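Cephalosporin acylase (Bacillus halodurans, PDB 2NLZ) probably acts as an acylase of the gamma-glutamyltranspeptidase family of N-terminal nucleophile enzymes, cleaving or transferring acyl groups at amide bonds. Local coordinates at residues 303-308 / 471-476; 477-482 / 498-503. The protein carries 1 engineered substitution. One frame throughout, in Å; residues are numbered along the deposited sequence.

Contact 1: 303-308 / 471-476; sequences AMKLAF and WQWTNG
K305, M304 and F308 pack against W473 and W471 in a buried helix-on-strand contact, where the middle of helix 294-314 lies against strand 471-473, an outer strand of a small three-stranded mixed sheet. The axes of helix segment 303-308 and strand 471-473 approach to 9.5 Å, a spacing filled by side chains. W473 has the largest share of the buried surface. K305 CG lies over one face of its indole, 3.5 Å from the centroid of the five-membered ring of W473 and 15° off the normal, a CH-pi contact; N475 N lies over the opposite face. At the far end of the same indole, W473 CZ3 lies 3.6 Å from F308 CB, and the two six-membered rings are inclined at 45° with centroids 5.6 Å apart, an oblique aromatic pair. W473 reaches the helix because its indole is swung away from the backbone N (chi1 163°). The ring's rotation is further fixed by W473 NE1, which donates to G476 O at 3.0 Å; the acceptor lies close to the indole plane. K305 CE passes 3.4 Å from that same G476 O, but its charged NZ is taken by a salt bridge to E302 and a bond to L346 O. M304 CB meets the other tryptophan at its ring edge, 3.8 Å from W471 CH2. V275 and A279 of helix 274-283 also pack on M304, and helix 444-457 touches both M304 and W471, its Q446 and Q450 hydrogen-bonding the strand's W473 N and W471 O.

Contact 2: 477-482 / 498-503; sequences KQVQVE and HKIQVV
K477 O is gripped twice where the paired strands begin: K499 N donates to it at 2.9 Å, and a water O donates to it at 3.0 Å. The same water is hydrogen-bonded to H498 ND1, so it bridges the imidazole to the backbone of K477, just before strand 478-481; the ring's NE2 is hydrogen-bonded to H298 ND1 of helix 294-314. Strands 478-481 and 499-502 run parallel, the two strands of a beta-alpha-beta unit connected through helix 487-495. The backbone bonds run V479 N to K499 O, Q501 N to V479 O and V481 N to Q501 O, and V503 N donates to V481 O at 2.9 Å. The valine and isoleucine face is apolar: V479 CB lies 3.8 Å from I500 CD1 with the side chains alongside, and V481 CG2 is 3.9 Å from V502 CG2. L493 of the connecting helix and L504 of the second subunit pack on I500. On the other face Q478 folds back at chi2 (-83°), bringing its OE1 to 3.7 Å from K499 CB. Replacing Q478 by alanine removes the folded amide, which would probably leave K499 CB uncovered and open a gap next to the Q501 amide. Further along, V503 CG2 lies 3.7 Å from Q480 CD. The Q478, Q480 and Q501 amides form no hydrogen bonds with one another; backbone bonds and aliphatic carbons make the contact, and K477 NZ and K499 NZ stay 5.9 Å apart, as like charges would probably favour.

In the fold
Contacts 1 and 2 have centres about 11 Å apart and meet in one small mixed sheet, to which contact 1 contributes strand 471-473 and contact 2 both of its strands. Strand 478-481 is its middle member, antiparallel to 471-473 and parallel to 499-502. The join is direct: Q472 N lies 2.7 Å from Q480 O, a probable hydrogen bond, and W473 CD1 packs 3.3 Å from Q478 O. Helix 294-314 serves both, since besides K305 and M304 in contact 1 it offers I301 to V479 and H498. Contact 1 lies about 19 Å and contact 2 about 23 Å from the chain centre (centre to centre), and the second subunit reaches contact 2 alone.

Contact 1: 303-308 / 471-476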
loop_
_atom_site.group_PDB
_atom_site.type_symbol
_atom_site.label_atom_id
_atom_site.label_comp_id
_atom_site.label_asym_id
_atom_site.label_seq_id
_atom_site.Cartn_x
_atom_site.Cartn_y
_atom_site.Cartn_z
ATOM N N ALA D 303 19.440 -21.297 -3.630
ATOM C CA ALA D 303 20.801 -21.381 -3.079
ATOM C C ALA D 303 20.777 -21.682 -1.589
ATOM O O ALA D 303 21.500 -22.556 -1.098
ATOM C CB ALA D 303 21.574 -20.089 -3.346
ATOM N N MET D 304 19.924 -20.957 -0.877
ATOM C CA MET D 304 19.763 -21.166 0.550
ATOM C C MET D 304 19.382 -22.608 0.819
ATOM O O MET D 304 19.972 -23.251 1.682
ATOM C CB MET D 304 18.721 -20.204 1.137
ATOM C CG MET D 304 18.489 -20.342 2.646
ATOM S SD MET D 304 20.004 -20.495 3.622
ATOM C CE MET D 304 20.749 -18.884 3.386
ATOM N N LYS D 305 18.415 -23.107 0.058
ATOM C CA LYS D 305 17.922 -24.464 0.226
ATOM C C LYS D 305 19.037 -25.489 0.144
ATOM O O LYS D 305 19.170 -26.313 1.041
ATOM C CB LYS D 305 16.813 -24.774 -0.780
ATOM C CG LYS D 305 15.434 -24.368 -0.291
ATOM C CD LYS D 305 14.485 -24.102 -1.441
ATOM C CE LYS D 305 14.022 -25.385 -2.108
ATOM N NZ LYS D 305 13.234 -25.097 -3.343
ATOM N N LEU D 306 19.854 -25.415 -0.903
ATOM C CA LEU D 306 20.926 -26.395 -1.094
ATOM C C LEU D 306 21.948 -26.366 0.039
ATOM O O LEU D 306 22.344 -27.409 0.557
ATOM C CB LEU D 306 21.613 -26.186 -2.441
ATOM C CG LEU D 306 20.695 -26.312 -3.665
ATOM C CD1 LEU D 306 21.246 -25.519 -4.852
ATOM C CD2 LEU D 306 20.438 -27.788 -4.025
ATOM N N ALA D 307 22.334 -25.156 0.428
ATOM C CA ALA D 307 23.286 -24.940 1.499
ATOM C C ALA D 307 22.777 -25.430 2.852
ATOM O O ALA D 307 23.553 -25.944 3.666
ATOM C CB ALA D 307 23.640 -23.460 1.576
ATOM N N PHE D 308 21.481 -25.268 3.097
ATOM C CA PHE D 308 20.933 -25.573 4.408
ATOM C C PHE D 308 20.887 -27.076 4.670
ATOM O O PHE D 308 21.130 -27.521 5.797
ATOM C CB PHE D 308 19.551 -24.943 4.596
ATOM C CG PHE D 308 19.338 -24.342 5.959
ATOM C CD1 PHE D 308 19.565 -25.080 7.112
ATOM C CD2 PHE D 308 18.897 -23.029 6.086
ATOM C CE1 PHE D 308 19.371 -24.521 8.379
ATOM C CE2 PHE D 308 18.693 -22.454 7.350
ATOM C CZ PHE D 308 18.938 -23.205 8.497
ATOM N N TRP D 471 11.636 -13.566 3.471
ATOM C CA TRP D 471 11.195 -14.918 3.205
ATOM C C TRP D 471 11.981 -15.871 4.092
ATOM O O TRP D 471 13.073 -15.527 4.560
ATOM C CB TRP D 471 11.431 -15.268 1.736
ATOM C CG TRP D 471 12.841 -15.045 1.320
ATOM C CD1 TRP D 471 13.356 -13.923 0.726
ATOM C CD2 TRP D 471 13.936 -15.957 1.479
ATOM N NE1 TRP D 471 14.701 -14.086 0.508
ATOM C CE2 TRP D 471 15.079 -15.324 0.964
ATOM C CE3 TRP D 471 14.056 -17.244 2.009
ATOM C CZ2 TRP D 471 16.327 -15.935 0.966
ATOM C CZ3 TRP D 471 15.304 -17.850 2.016
ATOM C CH2 TRP D 471 16.419 -17.198 1.497
ATOM N N GLN D 472 11.426 -17.063 4.322
ATOM C CA GLN D 472 12.188 -18.151 4.930
ATOM C C GLN D 472 11.718 -19.535 4.516
ATOM O O GLN D 472 10.526 -19.825 4.536
ATOM C CB GLN D 472 12.265 -18.030 6.453
ATOM C CG GLN D 472 11.014 -18.347 7.230
ATOM C CD GLN D 472 11.315 -18.498 8.705
ATOM O OE1 GLN D 472 12.245 -19.214 9.090
ATOM N NE2 GLN D 472 10.543 -17.815 9.539
ATOM N N TRP D 473 12.674 -20.378 4.131
ATOM C CA TRP D 473 12.407 -21.768 3.756
ATOM C C TRP D 473 12.287 -22.658 4.996
ATOM O O TRP D 473 13.068 -22.520 5.933
ATOM C CB TRP D 473 13.529 -22.276 2.847
ATOM C CG TRP D 473 13.587 -23.747 2.720
ATOM C CD1 TRP D 473 12.859 -24.519 1.879
ATOM C CD2 TRP D 473 14.418 -24.633 3.463
ATOM N NE1 TRP D 473 13.185 -25.838 2.040
ATOM C CE2 TRP D 473 14.140 -25.936 3.014
ATOM C CE3 TRP D 473 15.366 -24.452 4.470
ATOM C CZ2 TRP D 473 14.780 -27.058 3.536
ATOM C CZ3 TRP D 473 16.004 -25.569 4.987
ATOM C CH2 TRP D 473 15.706 -26.855 4.518
ATOM N N THR D 474 11.321 -23.576 4.993
ATOM C CA THR D 474 11.145 -24.519 6.109
ATOM C C THR D 474 11.384 -25.994 5.744
ATOM O O THR D 474 12.349 -26.593 6.217
ATOM C CB THR D 474 9.750 -24.398 6.780
ATOM O OG1 THR D 474 8.718 -24.656 5.814
ATOM C CG2 THR D 474 9.557 -23.019 7.402
ATOM N N ASN D 475 10.506 -26.570 4.912
ATOM C CA ASN D 475 10.462 -28.023 4.706
ATOM C C ASN D 475 11.153 -28.510 3.455
ATOM O O ASN D 475 12.280 -28.986 3.503
ATOM C CB ASN D 475 9.021 -28.533 4.693
ATOM C CG ASN D 475 8.459 -28.729 6.078
ATOM O OD1 ASN D 475 9.203 -28.798 7.058
ATOM N ND2 ASN D 475 7.135 -28.823 6.172
ATOM N N GLY D 476 10.459 -28.427 2.333
ATOM C CA GLY D 476 10.984 -28.969 1.096
ATOM C C GLY D 476 10.880 -27.888 0.054
ATOM O O GLY D 476 11.860 -27.204 -0.254
#

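Contact 2: 477-482 / 498-503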
loop_
_atom_site.group_PDB
_atom_site.type_symbol
_atom_site.label_atom_id
_atom_site.label_comp_id
_atom_site.label_asym_id
_atom_site.label_seq_id
_atom_site.Cartn_x
_atom_site.Cartn_y
_atom_site.Cartn_z
ATOM N N LYS D 477 9.673 -27.728 -0.477
ATOM C CA LYS D 477 9.389 -26.638 -1.382
ATOM C C LYS D 477 8.697 -25.505 -0.614
ATOM O O LYS D 477 8.375 -24.457 -1.177
ATOM C CB LYS D 477 8.547 -27.137 -2.559
ATOM C CG LYS D 477 9.199 -28.256 -3.373
ATOM C CD LYS D 477 8.459 -28.481 -4.688
ATOM C CE LYS D 477 9.122 -29.552 -5.540
ATOM N NZ LYS D 477 8.579 -29.533 -6.922
ATOM N N GLN D 478 8.506 -25.726 0.686
ATOM C CA GLN D 478 7.815 -24.792 1.580
ATOM C C GLN D 478 8.630 -23.546 1.928
ATOM O O GLN D 478 9.708 -23.642 2.514
ATOM C CB GLN D 478 7.425 -25.514 2.870
ATOM C CG GLN D 478 6.130 -26.302 2.791
ATOM C CD GLN D 478 4.900 -25.434 3.012
ATOM O OE1 GLN D 478 3.867 -25.637 2.373
ATOM N NE2 GLN D 478 5.007 -24.459 3.919
ATOM N N VAL D 479 8.107 -22.375 1.573
ATOM C CA VAL D 479 8.743 -21.097 1.902
ATOM C C VAL D 479 7.697 -20.156 2.474
ATOM O O VAL D 479 6.711 -19.844 1.803
ATOM C CB VAL D 479 9.356 -20.410 0.663
ATOM C CG1 VAL D 479 9.938 -19.082 1.042
ATOM C CG2 VAL D 479 10.411 -21.269 0.031
ATOM N N GLN D 480 7.911 -19.712 3.708
ATOM C CA GLN D 480 7.070 -18.698 4.336
ATOM C C GLN D 480 7.519 -17.298 3.939
ATOM O O GLN D 480 8.727 -17.030 3.899
ATOM C CB GLN D 480 7.155 -18.825 5.847
ATOM C CG GLN D 480 6.840 -20.222 6.347
ATOM C CD GLN D 480 6.766 -20.312 7.857
ATOM O OE1 GLN D 480 5.938 -21.036 8.401
ATOM N NE2 GLN D 480 7.634 -19.583 8.539
ATOM N N VAL D 481 6.562 -16.411 3.634
ATOM C CA VAL D 481 6.872 -14.985 3.392
ATOM C C VAL D 481 6.049 -14.039 4.272
ATOM O O VAL D 481 5.031 -14.433 4.849
ATOM C CB VAL D 481 6.729 -14.571 1.898
ATOM C CG1 VAL D 481 7.633 -15.427 1.006
ATOM C CG2 VAL D 481 5.253 -14.626 1.428
ATOM N N GLU D 482 6.500 -12.790 4.368
ATOM C CA GLU D 482 5.841 -11.773 5.190
ATOM C C GLU D 482 4.640 -11.143 4.501
ATOM O O GLU D 482 4.588 -11.092 3.272
ATOM C CB GLU D 482 6.843 -10.681 5.558
ATOM C CG GLU D 482 7.746 -11.052 6.717
ATOM C CD GLU D 482 8.546 -9.883 7.249
ATOM O OE1 GLU D 482 8.157 -9.338 8.313
ATOM O OE2 GLU D 482 9.553 -9.516 6.601
ATOM N N HIS D 498 7.278 -23.206 -6.069
ATOM C CA HIS D 498 7.427 -22.964 -4.634
ATOM C C HIS D 498 6.095 -23.030 -3.908
ATOM O O HIS D 498 5.113 -22.420 -4.342
ATOM C CB HIS D 498 8.059 -21.595 -4.378
ATOM C CG HIS D 498 9.475 -21.479 -4.848
ATOM N ND1 HIS D 498 10.546 -21.922 -4.104
ATOM C CD2 HIS D 498 9.997 -20.951 -5.978
ATOM C CE1 HIS D 498 11.667 -21.676 -4.757
ATOM N NE2 HIS D 498 11.362 -21.088 -5.899
ATOM N N LYS D 499 6.062 -23.770 -2.801
ATOM C CA LYS D 499 4.886 -23.792 -1.933
ATOM C C LYS D 499 4.956 -22.604 -0.986
ATOM O O LYS D 499 5.388 -22.731 0.154
ATOM C CB LYS D 499 4.796 -25.105 -1.143
ATOM C CG LYS D 499 4.622 -26.388 -1.975
ATOM C CD LYS D 499 3.176 -26.605 -2.434
ATOM C CE LYS D 499 3.062 -27.745 -3.451
ATOM N NZ LYS D 499 3.553 -27.374 -4.815
ATOM N N ILE D 500 4.543 -21.441 -1.483
ATOM C CA ILE D 500 4.622 -20.182 -0.738
ATOM C C ILE D 500 3.429 -20.025 0.198
ATOM O O ILE D 500 2.283 -20.254 -0.192
ATOM C CB ILE D 500 4.691 -18.955 -1.688
ATOM C CG1 ILE D 500 5.917 -19.033 -2.598
ATOM C CG2 ILE D 500 4.689 -17.642 -0.901
ATOM C CD1 ILE D 500 7.218 -18.669 -1.920
ATOM N N GLN D 501 3.728 -19.654 1.440
ATOM C CA GLN D 501 2.719 -19.310 2.429
ATOM C C GLN D 501 2.995 -17.958 3.100
ATOM O O GLN D 501 4.060 -17.742 3.699
ATOM C CB GLN D 501 2.637 -20.390 3.497
ATOM C CG GLN D 501 1.519 -20.141 4.499
ATOM C CD GLN D 501 1.645 -20.983 5.757
ATOM O OE1 GLN D 501 0.678 -21.132 6.506
ATOM N NE2 GLN D 501 2.835 -21.535 5.997
ATOM N N VAL D 502 2.024 -17.051 2.999
ATOM C CA VAL D 502 2.079 -15.784 3.715
ATOM C C VAL D 502 1.809 -16.064 5.189
ATOM O O VAL D 502 0.792 -16.664 5.536
ATOM C CB VAL D 502 1.053 -14.768 3.165
ATOM C CG1 VAL D 502 1.101 -13.481 3.959
ATOM C CG2 VAL D 502 1.327 -14.479 1.706
ATOM N N VAL D 503 2.742 -15.655 6.049
ATOM C CA VAL D 503 2.623 -15.887 7.497
ATOM C C VAL D 503 2.385 -14.598 8.259
ATOM O O VAL D 503 3.209 -13.677 8.244
ATOM C CB VAL D 503 3.843 -16.606 8.082
ATOM C CG1 VAL D 503 3.700 -16.733 9.566
ATOM C CG2 VAL D 503 3.972 -17.971 7.485
HETATM O O HOH W 1 11.014 -23.821 -2.425
#